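Local coordinates for protein cyclopenase asqI (Emericella nidulans, PDB 5YY3) that catalyses the zinc-dependent ring contraction of 4'-methoxycyclopenin to 4'-methoxyviridicatin, with release of methyl isocyanate, in aspoquinolone biosynthesis, at residues L116-L121 with K142-F147; Y175-Y180 with C392-Y397; D184-W189 with F385-D390; M538-E543 with P558-L563. All coordinates share one frame; numbering follows the deposited sequence.

Contact 1: L116-L121 with K142-F147; sequences LMRDAL and KNHPFF
Pro145 and Arg118 reach for each other from opposite directions, and Pro145 sets its CG over one face of the Arg118 guanidinium. Pro145 CG sits 3.4 Å above the guanidinium plane, displaced toward its rim. The nearest guanidinium atom to Pro145 CG is Arg118 NH2, at 3.6 Å. Pro145 CD lies 3.8 Å from Arg118 NE. The arginine chain bends at chi3 (-119°), which turns the flat group across the proline. His144 approaches at about a right angle, its ring plane 58° from the guanidinium. His144 NE2 stays 4.2 Å from Arg118 NH1, with no bond between them. The contact joins helix 114-127 to the loop ahead of helix 174-177, within the helical, hemocyanin-type metal-binding domain. His144 ND1 accepts the Phe146 backbone N-H at 3.0 Å, nearly straight (171°) and close to the ring plane. This bond should restrict the rotation of the imidazole. Pro145 CD rests over one imidazole face, and His144 CE1 lies over a face of the Phe146 ring. Phe385 packs against both rings. The polar end of Arg118 is bound elsewhere: NH2 to Leu63 O and NH1 to Glu115 in a salt bridge.

Contact 2: Y175-Y180 with C392-Y397; sequences YWRDDY and CFWRWY
Trp176 meets Trp394 in an offset edge-to-face aromatic pair. It joins the short helix 174-177 to helix 391-410 inside the helical domain of this tyrosinase-family enzyme. The edge of Trp176 turns toward the face of Trp394. The six-membered rings have centroids 5.6 Å apart and planes at 61°. Trp176 CZ3 does the touching, 3.5 Å from Trp394 CH2 and 3.6 Å from Trp394 CZ2. CG of Trp176 stands anti to the backbone N (chi1 -157°), which sends the indole across toward helix 391-410. Arg177 follows, and it touches with its aliphatic part. Its CD lies 3.7 Å from Trp394 NE1, which donates to Pro388 O, and 3.8 Å from Trp394 CD1. The Arg177 chain then bends at chi3 (-50°), and its NH1 binds His170 O. Trp394 is thus touched at its benzene end by Trp176 and at its pyrrole end by Arg177. All three residues are buried. Asp178 OD1 forms a salt bridge with Arg389. Asp179 is the N-cap of helix 180-193: its OD1 accepts the backbone N-H of Leu182, while its OD2 pairs with Lys461 NZ.

Contact 3: D184-W189 with F385-D390; sequences DSHYYW and FGAPRD
Pro388 O accepts a hydrogen bond from Trp394 NE1, and this anchors the proline whose ring lies over His186. His186 is a zinc ligand, together with His190 and His218. Pro388 makes a CH-pi contact with its imidazole: CG of Pro388 stands 3.6 Å from the centroid of the His186 ring, 19° off the ring normal. Pro388 CD lies beside it, 3.5 Å from His186 CD2, shifted toward the NE2 side. One imidazole face is therefore backed by two methylene groups. Ala387 adds a looser contact, its CB 4.2 Å from His186 NE2 and oblique to the ring. With chi1 at 174° the imidazole extends away from the backbone N and meets the proline. Such apolar backing would limit the tilt of the imidazole, consistent with a second-shell role for Pro388. The loop that presents the proline is tightly turned. Gly386 adopts a positive phi, and Arg389 N bonds to Gly386 O at 3.0 Å in a short 3-10 segment. Asp390 then N-caps helix 391-410 through its OD1, which accepts Cys392 N. His186 and His190 lie one turn apart on helix 180-193, as in the metal-binding helices of tyrosinases and hemocyanins. His218 comes from helix 210-231, where Trp189 packs on Val213 and Val217. Ala387 touches Phe393 and Tyr397 of helix 391-410, and Pro388 touches His186 and Asn183 of helix 180-193, so the loop packs against both helices; Tyr397 also touches His186.

Contact 4: M538-E543 with P558-L563; sequences MGNYGE and PQNLML
Gln559 faces Met538 across a bridging water. The backbone N of Gln559 donates to this water at 2.8 Å, and the same water lies 3.2 Å from Met538 O. The only direct approach here is loose, with Gln559 CB 4.5 Å from Met538 O. Asn560 comes next and makes the closer contact. Its CB lies 3.7 Å from Asn540 OD1, and its CG 3.8 Å from the same oxygen. The two side chains cross at about a right angle, with amide planes 84° apart. A second water lies near both amide oxygens, 3.0 Å from Asn540 OD1. Its approach to Asn560 OD1 is very short, and its proton sharing is uncertain. Asn560 ND2 is held from outside, by Asp179 OD2 and by Leu462 O. At Leu561 and Met562 the 3-10 turn closes, with Leu561 N bonded to Pro558 O at 3.0 Å and Met562 N bonded to Gln559 O. Both segments belong to the long connection between strands 523-528 and 571-580 of the hemocyanin-type Ig-like domain. Both loops meet the start of helix 180-193: Asp181 accepts the backbone N-H groups of Tyr541 and Gly542, and Leu561 packs on Leu182. Across the contact itself no direct hydrogen bond forms. Polar contact between the two loops thus seems to run through water, beside the direct packing of Asn540 on Asn560, while the bonds to Asp179 and Asp181 tie each loop separately to the metal-binding domain.

From the N terminus, contact 1 comes first and closes a loop of 20 residues, just over half helical, bringing the loop 142-147 back to helix 114-127. Contact 2 opens next and spans 211 residues, tying helix 174-177 to helix 391-410. Contact 3 is nested inside it and joins helix 180-193 to the turn ahead of helix 391-410. Contact 4 follows in series and closes a loop of only 14 residues in the Ig-like domain. Phe385 of contact 3 packs on Phe147 of contact 1. Arg177 NE bonds Arg389 O between contacts 2 and 3. Tyr180 packs against Tyr541, linking contact 2 to contact 4 across the domain boundary.

Contact 1: L116-L121 with K142-F147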
# COMPACT_ATOMS: atom_id res chain seq x y z
N LEU A 116 9.69 -39.93 -15.61
CA LEU A 116 9.59 -41.10 -14.76
C LEU A 116 11.00 -41.60 -14.45
O LEU A 116 11.33 -41.87 -13.30
CB LEU A 116 8.74 -42.19 -15.42
CG LEU A 116 8.35 -43.42 -14.60
CD1 LEU A 116 7.18 -44.13 -15.25
CD2 LEU A 116 9.53 -44.41 -14.41
N MET A 117 11.82 -41.72 -15.49
CA MET A 117 13.19 -42.20 -15.32
C MET A 117 14.00 -41.30 -14.40
O MET A 117 14.78 -41.79 -13.58
CB MET A 117 13.89 -42.32 -16.67
CG MET A 117 15.27 -42.96 -16.57
SD MET A 117 15.18 -44.56 -15.74
CE MET A 117 16.70 -44.52 -14.83
N ARG A 118 13.83 -39.98 -14.52
CA ARG A 118 14.58 -39.04 -13.68
C ARG A 118 14.31 -39.27 -12.21
O ARG A 118 15.24 -39.29 -11.41
CB ARG A 118 14.26 -37.59 -14.04
CG ARG A 118 15.23 -37.02 -15.02
CD ARG A 118 14.90 -35.61 -15.40
NE ARG A 118 14.65 -35.54 -16.83
CZ ARG A 118 13.44 -35.39 -17.33
NH1 ARG A 118 12.43 -35.26 -16.49
NH2 ARG A 118 13.25 -35.35 -18.63
N ASP A 119 13.04 -39.46 -11.87
CA ASP A 119 12.66 -39.77 -10.50
C ASP A 119 13.23 -41.11 -10.06
O ASP A 119 13.74 -41.25 -8.94
CB ASP A 119 11.14 -39.77 -10.35
CG ASP A 119 10.58 -38.39 -10.09
OD1 ASP A 119 11.34 -37.54 -9.59
OD2 ASP A 119 9.37 -38.16 -10.36
N ALA A 120 13.15 -42.11 -10.94
CA ALA A 120 13.61 -43.46 -10.62
C ALA A 120 15.12 -43.48 -10.44
O ALA A 120 15.64 -44.07 -9.49
CB ALA A 120 13.16 -44.45 -11.72
N LEU A 121 15.82 -42.83 -11.36
CA LEU A 121 17.27 -42.80 -11.35
C LEU A 121 17.78 -42.01 -10.16
O LEU A 121 18.82 -42.35 -9.58
CB LEU A 121 17.79 -42.19 -12.64
CG LEU A 121 19.31 -42.25 -12.79
CD1 LEU A 121 19.78 -43.67 -12.53
CD2 LEU A 121 19.71 -41.78 -14.17
N LYS A 142 19.77 -27.65 -11.23
CA LYS A 142 20.02 -26.75 -12.34
C LYS A 142 20.10 -27.50 -13.67
O LYS A 142 19.86 -26.91 -14.72
CB LYS A 142 21.31 -25.95 -12.13
CG LYS A 142 21.27 -24.68 -12.99
CD LYS A 142 22.64 -24.20 -13.49
CE LYS A 142 22.49 -23.14 -14.61
NZ LYS A 142 21.25 -23.35 -15.41
N ASN A 143 20.43 -28.78 -13.63
CA ASN A 143 20.51 -29.56 -14.86
C ASN A 143 19.15 -30.00 -15.40
O ASN A 143 19.07 -30.47 -16.53
CB ASN A 143 21.40 -30.80 -14.67
CG ASN A 143 22.87 -30.46 -14.56
OD1 ASN A 143 23.25 -29.29 -14.43
ND2 ASN A 143 23.72 -31.49 -14.64
N HIS A 144 18.10 -29.85 -14.59
CA HIS A 144 16.78 -30.31 -14.97
C HIS A 144 16.33 -29.60 -16.24
O HIS A 144 16.62 -28.41 -16.42
CB HIS A 144 15.79 -30.06 -13.82
CG HIS A 144 14.46 -30.69 -14.02
ND1 HIS A 144 13.52 -30.20 -14.91
CD2 HIS A 144 13.89 -31.78 -13.45
CE1 HIS A 144 12.44 -30.96 -14.88
NE2 HIS A 144 12.64 -31.93 -14.00
N PRO A 145 15.67 -30.34 -17.15
CA PRO A 145 15.18 -29.80 -18.42
C PRO A 145 14.42 -28.47 -18.31
O PRO A 145 14.47 -27.68 -19.25
CB PRO A 145 14.23 -30.91 -18.92
CG PRO A 145 14.82 -32.16 -18.39
CD PRO A 145 15.44 -31.80 -17.05
N PHE A 146 13.73 -28.24 -17.19
CA PHE A 146 12.93 -27.02 -17.04
C PHE A 146 13.81 -25.77 -16.91
O PHE A 146 13.35 -24.65 -17.13
CB PHE A 146 12.01 -27.12 -15.82
CG PHE A 146 10.84 -28.06 -16.00
CD1 PHE A 146 10.72 -28.85 -17.13
CD2 PHE A 146 9.86 -28.14 -15.03
CE1 PHE A 146 9.64 -29.71 -17.29
CE2 PHE A 146 8.79 -28.99 -15.17
CZ PHE A 146 8.67 -29.78 -16.31
N PHE A 147 15.08 -25.97 -16.55
CA PHE A 147 16.05 -24.88 -16.46
C PHE A 147 16.61 -24.48 -17.81
O PHE A 147 17.63 -23.80 -17.88
CB PHE A 147 17.20 -25.26 -15.52
CG PHE A 147 16.91 -24.99 -14.07
CD1 PHE A 147 16.01 -25.76 -13.37
CD2 PHE A 147 17.55 -23.96 -13.41
CE1 PHE A 147 15.74 -25.51 -12.03
CE2 PHE A 147 17.30 -23.71 -12.08
CZ PHE A 147 16.39 -24.48 -11.40

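Contact 2: Y175-Y180 with C392-Y397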
# COMPACT_ATOMS: atom_id res chain seq x y z
N TYR A 175 11.04 -14.36 -3.44
CA TYR A 175 12.51 -14.52 -3.34
C TYR A 175 12.88 -15.75 -2.49
O TYR A 175 13.85 -16.46 -2.75
CB TYR A 175 13.19 -13.27 -2.75
CG TYR A 175 12.92 -13.05 -1.27
CD1 TYR A 175 11.80 -12.33 -0.84
CD2 TYR A 175 13.78 -13.58 -0.31
CE1 TYR A 175 11.55 -12.14 0.51
CE2 TYR A 175 13.53 -13.41 1.04
CZ TYR A 175 12.42 -12.68 1.45
OH TYR A 175 12.18 -12.52 2.80
N TRP A 176 12.06 -15.99 -1.48
CA TRP A 176 12.29 -17.08 -0.56
C TRP A 176 11.79 -18.39 -1.18
O TRP A 176 12.49 -19.40 -1.14
CB TRP A 176 11.57 -16.77 0.75
CG TRP A 176 12.08 -17.45 1.98
CD1 TRP A 176 13.02 -16.98 2.83
CD2 TRP A 176 11.60 -18.69 2.54
NE1 TRP A 176 13.18 -17.85 3.88
CE2 TRP A 176 12.32 -18.90 3.73
CE3 TRP A 176 10.63 -19.62 2.16
CZ2 TRP A 176 12.12 -20.02 4.54
CZ3 TRP A 176 10.43 -20.75 2.96
CH2 TRP A 176 11.18 -20.94 4.13
N ARG A 177 10.60 -18.38 -1.76
CA ARG A 177 10.05 -19.62 -2.34
C ARG A 177 10.79 -20.06 -3.60
O ARG A 177 10.90 -21.27 -3.87
CB ARG A 177 8.57 -19.45 -2.64
CG ARG A 177 7.69 -19.15 -1.41
CD ARG A 177 6.20 -19.21 -1.79
NE ARG A 177 5.95 -18.40 -2.97
CZ ARG A 177 5.36 -17.20 -2.97
NH1 ARG A 177 4.92 -16.66 -1.84
NH2 ARG A 177 5.20 -16.55 -4.10
N ASP A 178 11.30 -19.11 -4.38
CA ASP A 178 12.04 -19.44 -5.60
C ASP A 178 13.53 -19.64 -5.34
O ASP A 178 14.29 -19.84 -6.29
CB ASP A 178 11.90 -18.34 -6.65
CG ASP A 178 10.54 -18.31 -7.27
OD1 ASP A 178 9.99 -19.37 -7.56
OD2 ASP A 178 10.03 -17.20 -7.52
N ASP A 179 13.95 -19.54 -4.09
CA ASP A 179 15.37 -19.67 -3.82
C ASP A 179 15.90 -21.00 -4.38
O ASP A 179 15.37 -22.07 -4.09
CB ASP A 179 15.65 -19.57 -2.33
CG ASP A 179 17.12 -19.69 -2.01
OD1 ASP A 179 17.64 -20.82 -2.05
OD2 ASP A 179 17.76 -18.65 -1.73
N TYR A 180 16.93 -20.89 -5.22
CA TYR A 180 17.50 -22.06 -5.88
C TYR A 180 17.90 -23.13 -4.89
O TYR A 180 17.66 -24.31 -5.10
CB TYR A 180 18.73 -21.70 -6.74
CG TYR A 180 19.37 -22.96 -7.27
CD1 TYR A 180 18.79 -23.65 -8.34
CD2 TYR A 180 20.49 -23.53 -6.65
CE1 TYR A 180 19.33 -24.83 -8.81
CE2 TYR A 180 21.03 -24.72 -7.11
CZ TYR A 180 20.44 -25.36 -8.20
OH TYR A 180 20.96 -26.53 -8.68
N CYS A 392 0.18 -22.43 -2.90
CA CYS A 392 -0.83 -23.41 -2.47
C CYS A 392 -0.18 -24.55 -1.67
O CYS A 392 -0.81 -25.11 -0.77
CB CYS A 392 -1.63 -23.97 -3.66
SG CYS A 392 -0.79 -25.11 -4.78
N PHE A 393 1.08 -24.89 -1.95
CA PHE A 393 1.67 -26.00 -1.22
C PHE A 393 2.03 -25.61 0.21
O PHE A 393 2.07 -26.46 1.10
CB PHE A 393 2.89 -26.54 -1.96
CG PHE A 393 2.54 -27.28 -3.23
CD1 PHE A 393 2.61 -26.65 -4.47
CD2 PHE A 393 2.04 -28.57 -3.17
CE1 PHE A 393 2.27 -27.33 -5.63
CE2 PHE A 393 1.68 -29.25 -4.34
CZ PHE A 393 1.79 -28.63 -5.56
N TRP A 394 2.27 -24.32 0.44
CA TRP A 394 2.57 -23.86 1.78
C TRP A 394 1.30 -23.94 2.59
O TRP A 394 1.35 -24.21 3.79
CB TRP A 394 3.17 -22.44 1.77
CG TRP A 394 4.58 -22.51 1.27
CD1 TRP A 394 4.99 -22.34 -0.02
CD2 TRP A 394 5.74 -22.89 2.02
NE1 TRP A 394 6.35 -22.54 -0.11
CE2 TRP A 394 6.83 -22.88 1.13
CE3 TRP A 394 5.97 -23.22 3.36
CZ2 TRP A 394 8.13 -23.19 1.54
CZ3 TRP A 394 7.25 -23.52 3.77
CH2 TRP A 394 8.32 -23.49 2.86
N ARG A 395 0.16 -23.79 1.93
CA ARG A 395 -1.11 -23.93 2.63
C ARG A 395 -1.35 -25.41 2.96
O ARG A 395 -1.88 -25.74 4.03
CB ARG A 395 -2.27 -23.33 1.82
CG ARG A 395 -2.09 -21.82 1.52
CD ARG A 395 -3.41 -21.14 1.10
NE ARG A 395 -4.46 -21.60 2.00
CZ ARG A 395 -5.75 -21.45 1.78
NH1 ARG A 395 -6.18 -20.82 0.69
NH2 ARG A 395 -6.62 -21.95 2.67
N TRP A 396 -0.93 -26.31 2.07
CA TRP A 396 -0.99 -27.73 2.39
C TRP A 396 0.03 -28.10 3.49
O TRP A 396 -0.32 -28.81 4.44
CB TRP A 396 -0.76 -28.58 1.13
CG TRP A 396 -0.92 -30.07 1.40
CD1 TRP A 396 0.07 -30.99 1.50
CD2 TRP A 396 -2.16 -30.78 1.60
NE1 TRP A 396 -0.46 -32.23 1.76
CE2 TRP A 396 -1.83 -32.13 1.82
CE3 TRP A 396 -3.51 -30.40 1.63
CZ2 TRP A 396 -2.79 -33.11 2.06
CZ3 TRP A 396 -4.46 -31.38 1.86
CH2 TRP A 396 -4.10 -32.72 2.07
N TYR A 397 1.27 -27.63 3.38
CA TYR A 397 2.27 -27.91 4.43
C TYR A 397 1.77 -27.45 5.80
O TYR A 397 1.99 -28.14 6.80
CB TYR A 397 3.61 -27.23 4.13
CG TYR A 397 4.28 -27.59 2.82
CD1 TYR A 397 4.02 -28.79 2.16
CD2 TYR A 397 5.18 -26.70 2.23
CE1 TYR A 397 4.66 -29.11 0.95
CE2 TYR A 397 5.81 -27.00 1.02
CZ TYR A 397 5.55 -28.20 0.38
OH TYR A 397 6.18 -28.49 -0.81

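Contact 3: D184-W189 with F385-D390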
# COMPACT_ATOMS: atom_id res chain seq x y z
N ASP A 184 16.72 -26.76 -4.68
CA ASP A 184 17.60 -27.90 -4.91
C ASP A 184 17.63 -28.79 -3.68
O ASP A 184 17.65 -30.01 -3.81
CB ASP A 184 19.04 -27.49 -5.28
CG ASP A 184 19.97 -28.70 -5.39
OD1 ASP A 184 19.84 -29.46 -6.38
OD2 ASP A 184 20.80 -28.92 -4.47
N SER A 185 17.61 -28.20 -2.49
CA SER A 185 17.59 -28.99 -1.26
C SER A 185 16.34 -29.86 -1.14
O SER A 185 16.40 -31.04 -0.76
CB SER A 185 17.69 -28.08 -0.03
OG SER A 185 17.19 -28.74 1.12
N HIS A 186 15.19 -29.27 -1.46
CA HIS A 186 13.91 -29.94 -1.38
C HIS A 186 13.86 -31.08 -2.39
O HIS A 186 13.28 -32.13 -2.15
CB HIS A 186 12.80 -28.92 -1.65
CG HIS A 186 11.42 -29.52 -1.74
ND1 HIS A 186 10.66 -29.80 -0.63
CD2 HIS A 186 10.67 -29.85 -2.82
CE1 HIS A 186 9.49 -30.28 -1.02
NE2 HIS A 186 9.47 -30.32 -2.34
N TYR A 187 14.49 -30.84 -3.53
CA TYR A 187 14.53 -31.76 -4.65
C TYR A 187 15.30 -33.02 -4.29
O TYR A 187 14.88 -34.14 -4.57
CB TYR A 187 15.13 -31.04 -5.84
CG TYR A 187 15.58 -31.82 -7.05
CD1 TYR A 187 14.67 -32.29 -7.99
CD2 TYR A 187 16.94 -32.00 -7.30
CE1 TYR A 187 15.09 -32.96 -9.13
CE2 TYR A 187 17.38 -32.66 -8.43
CZ TYR A 187 16.45 -33.13 -9.35
OH TYR A 187 16.90 -33.80 -10.47
N TYR A 188 16.44 -32.84 -3.62
CA TYR A 188 17.22 -33.97 -3.17
C TYR A 188 16.53 -34.66 -1.99
O TYR A 188 16.60 -35.87 -1.85
CB TYR A 188 18.65 -33.53 -2.81
CG TYR A 188 19.55 -34.66 -2.33
CD1 TYR A 188 19.87 -35.73 -3.17
CD2 TYR A 188 20.08 -34.65 -1.04
CE1 TYR A 188 20.70 -36.77 -2.73
CE2 TYR A 188 20.91 -35.69 -0.60
CZ TYR A 188 21.22 -36.74 -1.45
OH TYR A 188 22.04 -37.76 -1.00
N TRP A 189 15.86 -33.88 -1.15
CA TRP A 189 15.23 -34.42 0.05
C TRP A 189 14.28 -35.55 -0.30
O TRP A 189 14.21 -36.56 0.39
CB TRP A 189 14.49 -33.33 0.82
CG TRP A 189 14.02 -33.76 2.19
CD1 TRP A 189 14.74 -33.71 3.35
CD2 TRP A 189 12.74 -34.29 2.55
NE1 TRP A 189 13.98 -34.17 4.40
CE2 TRP A 189 12.75 -34.54 3.93
CE3 TRP A 189 11.57 -34.58 1.83
CZ2 TRP A 189 11.66 -35.07 4.61
CZ3 TRP A 189 10.48 -35.12 2.51
CH2 TRP A 189 10.53 -35.35 3.89
N PHE A 385 7.77 -30.93 -9.65
CA PHE A 385 8.79 -29.91 -9.77
C PHE A 385 8.27 -28.62 -9.17
O PHE A 385 7.13 -28.21 -9.44
CB PHE A 385 9.18 -29.70 -11.23
CG PHE A 385 10.24 -28.65 -11.46
CD1 PHE A 385 9.91 -27.30 -11.49
CD2 PHE A 385 11.55 -29.02 -11.69
CE1 PHE A 385 10.87 -26.33 -11.71
CE2 PHE A 385 12.53 -28.07 -11.91
CZ PHE A 385 12.19 -26.71 -11.92
N GLY A 386 9.09 -27.99 -8.34
CA GLY A 386 8.86 -26.62 -7.93
C GLY A 386 7.75 -26.40 -6.93
O GLY A 386 7.20 -25.30 -6.85
N ALA A 387 7.40 -27.44 -6.18
CA ALA A 387 6.37 -27.31 -5.15
C ALA A 387 6.63 -26.13 -4.17
O ALA A 387 5.71 -25.34 -3.92
CB ALA A 387 6.23 -28.61 -4.38
N PRO A 388 7.87 -26.01 -3.62
CA PRO A 388 8.10 -24.88 -2.70
C PRO A 388 7.84 -23.50 -3.32
O PRO A 388 7.61 -22.54 -2.58
CB PRO A 388 9.59 -25.01 -2.33
CG PRO A 388 9.90 -26.44 -2.52
CD PRO A 388 9.04 -26.91 -3.67
N ARG A 389 7.84 -23.40 -4.64
CA ARG A 389 7.64 -22.11 -5.29
C ARG A 389 6.19 -21.65 -5.18
O ARG A 389 5.91 -20.45 -5.16
CB ARG A 389 8.03 -22.18 -6.77
CG ARG A 389 9.36 -22.83 -7.07
CD ARG A 389 9.57 -22.90 -8.58
NE ARG A 389 10.89 -23.42 -8.87
CZ ARG A 389 11.99 -22.67 -8.95
NH1 ARG A 389 11.90 -21.36 -8.81
NH2 ARG A 389 13.17 -23.23 -9.20
N ASP A 390 5.28 -22.61 -5.12
CA ASP A 390 3.84 -22.36 -5.21
C ASP A 390 3.19 -22.13 -3.84
O ASP A 390 3.33 -22.96 -2.94
CB ASP A 390 3.21 -23.56 -5.92
CG ASP A 390 1.79 -23.29 -6.40
OD1 ASP A 390 1.09 -22.45 -5.79
OD2 ASP A 390 1.39 -23.95 -7.39

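Contact 4: M538-E543 with P558-L563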
# COMPACT_ATOMS: atom_id res chain seq x y z
N MET A 538 26.88 -26.14 1.69
CA MET A 538 27.25 -25.71 0.36
C MET A 538 27.21 -24.20 0.34
O MET A 538 26.50 -23.59 1.13
CB MET A 538 26.30 -26.31 -0.70
CG MET A 538 26.11 -27.82 -0.58
SD MET A 538 24.97 -28.54 -1.77
CE MET A 538 26.13 -29.06 -3.04
N GLY A 539 27.96 -23.59 -0.57
CA GLY A 539 27.79 -22.18 -0.85
C GLY A 539 26.54 -22.02 -1.69
O GLY A 539 25.85 -23.01 -1.99
N ASN A 540 26.23 -20.79 -2.09
CA ASN A 540 25.11 -20.52 -2.98
C ASN A 540 25.18 -21.31 -4.28
O ASN A 540 26.28 -21.49 -4.83
CB ASN A 540 25.04 -19.03 -3.32
CG ASN A 540 24.30 -18.23 -2.28
OD1 ASN A 540 23.76 -18.79 -1.31
ND2 ASN A 540 24.27 -16.91 -2.46
N TYR A 541 24.02 -21.76 -4.75
CA TYR A 541 23.90 -22.49 -6.01
C TYR A 541 24.67 -23.81 -6.00
O TYR A 541 25.22 -24.24 -7.02
CB TYR A 541 24.33 -21.59 -7.17
CG TYR A 541 23.65 -20.24 -7.06
CD1 TYR A 541 22.27 -20.13 -7.24
CD2 TYR A 541 24.37 -19.10 -6.73
CE1 TYR A 541 21.63 -18.91 -7.11
CE2 TYR A 541 23.73 -17.88 -6.60
CZ TYR A 541 22.36 -17.79 -6.79
OH TYR A 541 21.74 -16.57 -6.65
N GLY A 542 24.68 -24.45 -4.83
CA GLY A 542 25.25 -25.77 -4.68
C GLY A 542 26.75 -25.84 -4.85
O GLY A 542 27.29 -26.92 -5.09
N GLU A 543 27.45 -24.71 -4.73
CA GLU A 543 28.91 -24.71 -4.71
C GLU A 543 29.43 -25.42 -3.47
O GLU A 543 28.95 -25.17 -2.37
CB GLU A 543 29.47 -23.28 -4.75
CG GLU A 543 29.24 -22.57 -6.07
CD GLU A 543 30.16 -23.07 -7.17
OE1 GLU A 543 31.40 -22.95 -7.01
OE2 GLU A 543 29.65 -23.60 -8.18
N PRO A 558 19.21 -24.38 3.56
CA PRO A 558 20.23 -23.52 2.93
C PRO A 558 20.87 -22.52 3.92
O PRO A 558 20.15 -21.88 4.70
CB PRO A 558 19.43 -22.79 1.83
CG PRO A 558 18.24 -23.67 1.57
CD PRO A 558 17.91 -24.32 2.87
N GLN A 559 22.19 -22.40 3.90
CA GLN A 559 22.90 -21.48 4.80
C GLN A 559 22.41 -20.02 4.65
O GLN A 559 22.25 -19.30 5.64
CB GLN A 559 24.41 -21.56 4.55
CG GLN A 559 25.26 -20.69 5.48
CD GLN A 559 25.01 -21.00 6.94
OE1 GLN A 559 25.27 -22.11 7.42
NE2 GLN A 559 24.48 -20.02 7.67
N ASN A 560 22.15 -19.60 3.41
CA ASN A 560 21.67 -18.25 3.14
C ASN A 560 20.27 -17.96 3.69
O ASN A 560 19.88 -16.79 3.79
CB ASN A 560 21.67 -17.97 1.65
CG ASN A 560 20.64 -18.78 0.92
OD1 ASN A 560 20.60 -20.00 1.04
ND2 ASN A 560 19.78 -18.11 0.14
N LEU A 561 19.52 -19.01 4.04
CA LEU A 561 18.18 -18.82 4.61
C LEU A 561 18.12 -19.16 6.08
O LEU A 561 17.04 -19.25 6.65
CB LEU A 561 17.13 -19.69 3.87
CG LEU A 561 17.02 -19.50 2.37
CD1 LEU A 561 15.89 -20.36 1.82
CD2 LEU A 561 16.81 -18.03 2.03
N MET A 562 19.28 -19.37 6.71
CA MET A 562 19.30 -19.82 8.10
C MET A 562 18.65 -18.80 9.00
O MET A 562 17.95 -19.14 9.95
CB MET A 562 20.73 -20.10 8.57
CG MET A 562 21.24 -21.48 8.13
SD MET A 562 20.42 -22.80 9.04
CE MET A 562 21.09 -22.53 10.68
N LEU A 563 18.88 -17.53 8.69
CA LEU A 563 18.28 -16.45 9.47
C LEU A 563 17.01 -15.94 8.81
O LEU A 563 17.00 -15.70 7.60
CB LEU A 563 19.28 -15.30 9.62
CG LEU A 563 20.04 -15.03 10.91
CD1 LEU A 563 20.42 -16.28 11.63
CD2 LEU A 563 21.26 -14.18 10.61
O HOH W 1 23.61 -24.20 2.25
O HOH W 2 22.57 -21.18 0.12